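Local atomic coordinates of putative ADP-Ribosyltransferase Scabin (PDB entry 5EWK), a protein that probably transfers ADP-ribose from NAD+ to an acceptor, as an ADP-ribosyltransferase, and here holds a phenanthridinone ligand that resembles known inhibitors of such enzymes. Residues Q89-K94 with P114-T119. Residues are numbered along the deposited sequence; the frame is centred on the assembly and turned at random.
Sequences QGFLPK and PYVSTT. With P34 (N~2~,N~2~-dimethyl-N~1~-(6-oxo-5,6-dihydrophenanthridin-2-yl)glycinamide), chain B.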
loop_
_atom_site.group_PDB
_atom_site.type_symbol
_atom_site.label_atom_id
_atom_site.label_comp_id
_atom_site.label_asym_id
_atom_site.label_seq_id
_atom_site.Cartn_x
_atom_site.Cartn_y
_atom_site.Cartn_z
ATOM N N GLN A 89 -10.090 1.582 10.597
ATOM C CA GLN A 89 -10.406 2.450 9.463
ATOM C C GLN A 89 -9.920 1.941 8.121
ATOM O O GLN A 89 -10.373 2.455 7.087
ATOM C CB GLN A 89 -9.744 3.820 9.619
ATOM C CG GLN A 89 -10.221 4.626 10.745
ATOM C CD GLN A 89 -9.453 5.933 10.849
ATOM O OE1 GLN A 89 -8.505 6.201 10.089
ATOM N NE2 GLN A 89 -9.839 6.729 11.800
ATOM N N GLY A 90 -8.958 1.037 8.123
ATOM C CA GLY A 90 -8.127 0.784 6.964
ATOM C C GLY A 90 -7.137 1.927 6.789
ATOM O O GLY A 90 -6.927 2.751 7.687
ATOM N N PHE A 91 -6.540 1.976 5.596
ATOM C CA PHE A 91 -5.671 3.084 5.197
ATOM C C PHE A 91 -6.469 4.084 4.363
ATOM O O PHE A 91 -6.901 3.779 3.245
ATOM C CB PHE A 91 -4.454 2.589 4.423
ATOM C CG PHE A 91 -3.451 1.855 5.277
ATOM C CD1 PHE A 91 -2.652 2.553 6.176
ATOM C CD2 PHE A 91 -3.326 0.480 5.185
ATOM C CE1 PHE A 91 -1.735 1.908 6.970
ATOM C CE2 PHE A 91 -2.402 -0.195 5.980
ATOM C CZ PHE A 91 -1.606 0.512 6.873
ATOM N N LEU A 92 -6.639 5.295 4.902
ATOM C CA LEU A 92 -7.338 6.315 4.137
ATOM C C LEU A 92 -6.339 7.263 3.497
ATOM O O LEU A 92 -5.322 7.595 4.115
ATOM C CB LEU A 92 -8.287 7.107 5.031
ATOM C CG LEU A 92 -9.472 6.329 5.596
ATOM C CD1 LEU A 92 -10.093 7.100 6.766
ATOM C CD2 LEU A 92 -10.510 6.085 4.516
ATOM N N PRO A 93 -6.592 7.697 2.265
ATOM C CA PRO A 93 -5.714 8.688 1.642
ATOM C C PRO A 93 -5.947 10.065 2.232
ATOM O O PRO A 93 -7.016 10.371 2.773
ATOM C CB PRO A 93 -6.133 8.647 0.173
ATOM C CG PRO A 93 -7.567 8.342 0.237
ATOM C CD PRO A 93 -7.735 7.378 1.393
ATOM N N LYS A 94 -4.936 10.916 2.062
ATOM C CA LYS A 94 -5.014 12.277 2.588
ATOM C C LYS A 94 -6.101 13.101 1.891
ATOM O O LYS A 94 -6.873 13.798 2.556
ATOM C CB LYS A 94 -3.657 12.960 2.454
ATOM C CG LYS A 94 -2.541 12.372 3.307
ATOM C CD LYS A 94 -1.360 13.346 3.336
ATOM C CE LYS A 94 -0.017 12.663 3.566
ATOM N NZ LYS A 94 0.326 12.479 5.012
ATOM N N PRO A 114 -4.645 11.287 -3.459
ATOM C CA PRO A 114 -5.674 10.251 -3.305
ATOM C C PRO A 114 -5.116 8.860 -3.098
ATOM O O PRO A 114 -5.899 7.910 -3.023
ATOM C CB PRO A 114 -6.418 10.328 -4.647
ATOM C CG PRO A 114 -5.326 10.660 -5.612
ATOM C CD PRO A 114 -4.473 11.673 -4.874
ATOM N N TYR A 115 -3.799 8.721 -3.003
ATOM C CA TYR A 115 -3.138 7.425 -2.990
ATOM C C TYR A 115 -2.671 7.050 -1.587
ATOM O O TYR A 115 -2.214 7.897 -0.814
ATOM C CB TYR A 115 -1.923 7.437 -3.927
ATOM C CG TYR A 115 -2.249 7.838 -5.324
ATOM C CD1 TYR A 115 -2.943 6.989 -6.163
ATOM C CD2 TYR A 115 -1.864 9.080 -5.822
ATOM C CE1 TYR A 115 -3.259 7.356 -7.467
ATOM C CE2 TYR A 115 -2.162 9.458 -7.116
ATOM C CZ TYR A 115 -2.855 8.598 -7.943
ATOM O OH TYR A 115 -3.165 8.969 -9.233
ATOM N N VAL A 116 -2.761 5.771 -1.266
ATOM C CA VAL A 116 -2.007 5.207 -0.148
ATOM C C VAL A 116 -0.865 4.380 -0.715
ATOM O O VAL A 116 -1.101 3.410 -1.457
ATOM C CB VAL A 116 -2.881 4.350 0.779
ATOM C CG1 VAL A 116 -2.011 3.667 1.850
ATOM C CG2 VAL A 116 -3.976 5.229 1.435
ATOM N N SER A 117 0.356 4.727 -0.316
ATOM C CA SER A 117 1.554 4.064 -0.820
ATOM C C SER A 117 1.835 2.780 -0.057
ATOM O O SER A 117 1.792 2.743 1.174
ATOM C CB SER A 117 2.775 4.962 -0.706
ATOM O OG SER A 117 2.619 6.100 -1.525
ATOM N N THR A 118 2.157 1.739 -0.818
ATOM C CA THR A 118 2.644 0.467 -0.293
ATOM C C THR A 118 3.864 0.061 -1.111
ATOM O O THR A 118 4.200 0.689 -2.125
ATOM C CB THR A 118 1.575 -0.633 -0.375
ATOM O OG1 THR A 118 1.406 -1.000 -1.739
ATOM C CG2 THR A 118 0.240 -0.150 0.254
ATOM N N THR A 119 4.506 -1.034 -0.714
ATOM C CA THR A 119 5.683 -1.528 -1.401
ATOM C C THR A 119 5.656 -3.050 -1.536
ATOM O O THR A 119 5.110 -3.764 -0.691
ATOM C CB THR A 119 6.975 -1.096 -0.663
ATOM O OG1 THR A 119 8.125 -1.605 -1.333
ATOM C CG2 THR A 119 6.977 -1.549 0.788
HETATM C CAA P34 B . -0.515 8.630 3.383
HETATM N N P34 B . 0.578 9.487 3.829
HETATM C CAB P34 B . 0.627 9.444 5.264
HETATM C CA P34 B . 1.834 9.000 3.307
HETATM C C P34 B . 2.998 9.956 2.959
HETATM O O P34 B . 2.793 11.169 2.824
HETATM N NAM P34 B . 4.234 9.389 2.756
HETATM C CAP P34 B . 4.483 8.002 2.923
HETATM C CAK P34 B . 4.964 7.218 1.870
HETATM C CAU P34 B . 5.166 5.832 2.106
HETATM C CAT P34 B . 5.678 4.890 1.100
HETATM C CAI P34 B . 5.987 5.289 -0.199
HETATM C CAF P34 B . 6.468 4.372 -1.109
HETATM C CAE P34 B . 6.603 3.018 -0.774
HETATM C CAH P34 B . 6.283 2.607 0.524
HETATM C CAS P34 B . 5.817 3.531 1.443
HETATM C CAQ P34 B . 5.544 3.046 2.799
HETATM O OAD P34 B . 5.665 1.864 3.139
HETATM N NAN P34 B . 5.077 3.948 3.689
HETATM C CAR P34 B . 4.898 5.325 3.374
HETATM C CAJ P34 B . 4.412 6.130 4.408
HETATM C CAG P34 B . 4.243 7.458 4.164
HETATM O O HOH W 1 -2.529 9.526 1.238
#
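P93 meets P114 where the loop that follows helix 83-89 passes the start of strand 115-119, an edge strand of a three-stranded antiparallel sheet in this ADP-ribosyltransferase fold. The P93 ring lies against the backbone at P114, with P93 CB 3.3 Å from P114 O; proline suits a segment without regular structure, since it adds a compact apolar surface and spends no N-H. Y115 points away from the loop, and its ring packs against A162 and P164 of strand 160-164, while its hydroxyl bonds to the carbonyl of Y101. The backbone still joins the two segments, because one water donates to Y115 O at 2.6 Å and accepts from K94 N at 2.9 Å; no direct hydrogen bond spans the contact.

V116 then points toward the loop. With CG1 anti to the backbone N (chi1 174°), V116 CG1 meets F91 CB at 3.7 Å, while V116 CG2 settles over the loop backbone, 3.7 Å from P93 N, with P93 CB a little farther off. The F91 side chain crosses V116 at about a right angle and carries its ring onward to an edge-to-face stack with Y135, so a large aromatic ties the loop to the other sheet.

Further along, S117 faces the phenanthridinone ligand: S117 CB lies 3.3 Å from ligand atom CAI, and the small side chain lets the fused rings come close while OG bonds to Y106 and E160. T119 CB also touches these rings. From the loop, the long K94 chain, bent at chi4 (-87°), places K94 NZ 3.2 Å from the ligand's dimethylamino N, a weak hydrogen bond.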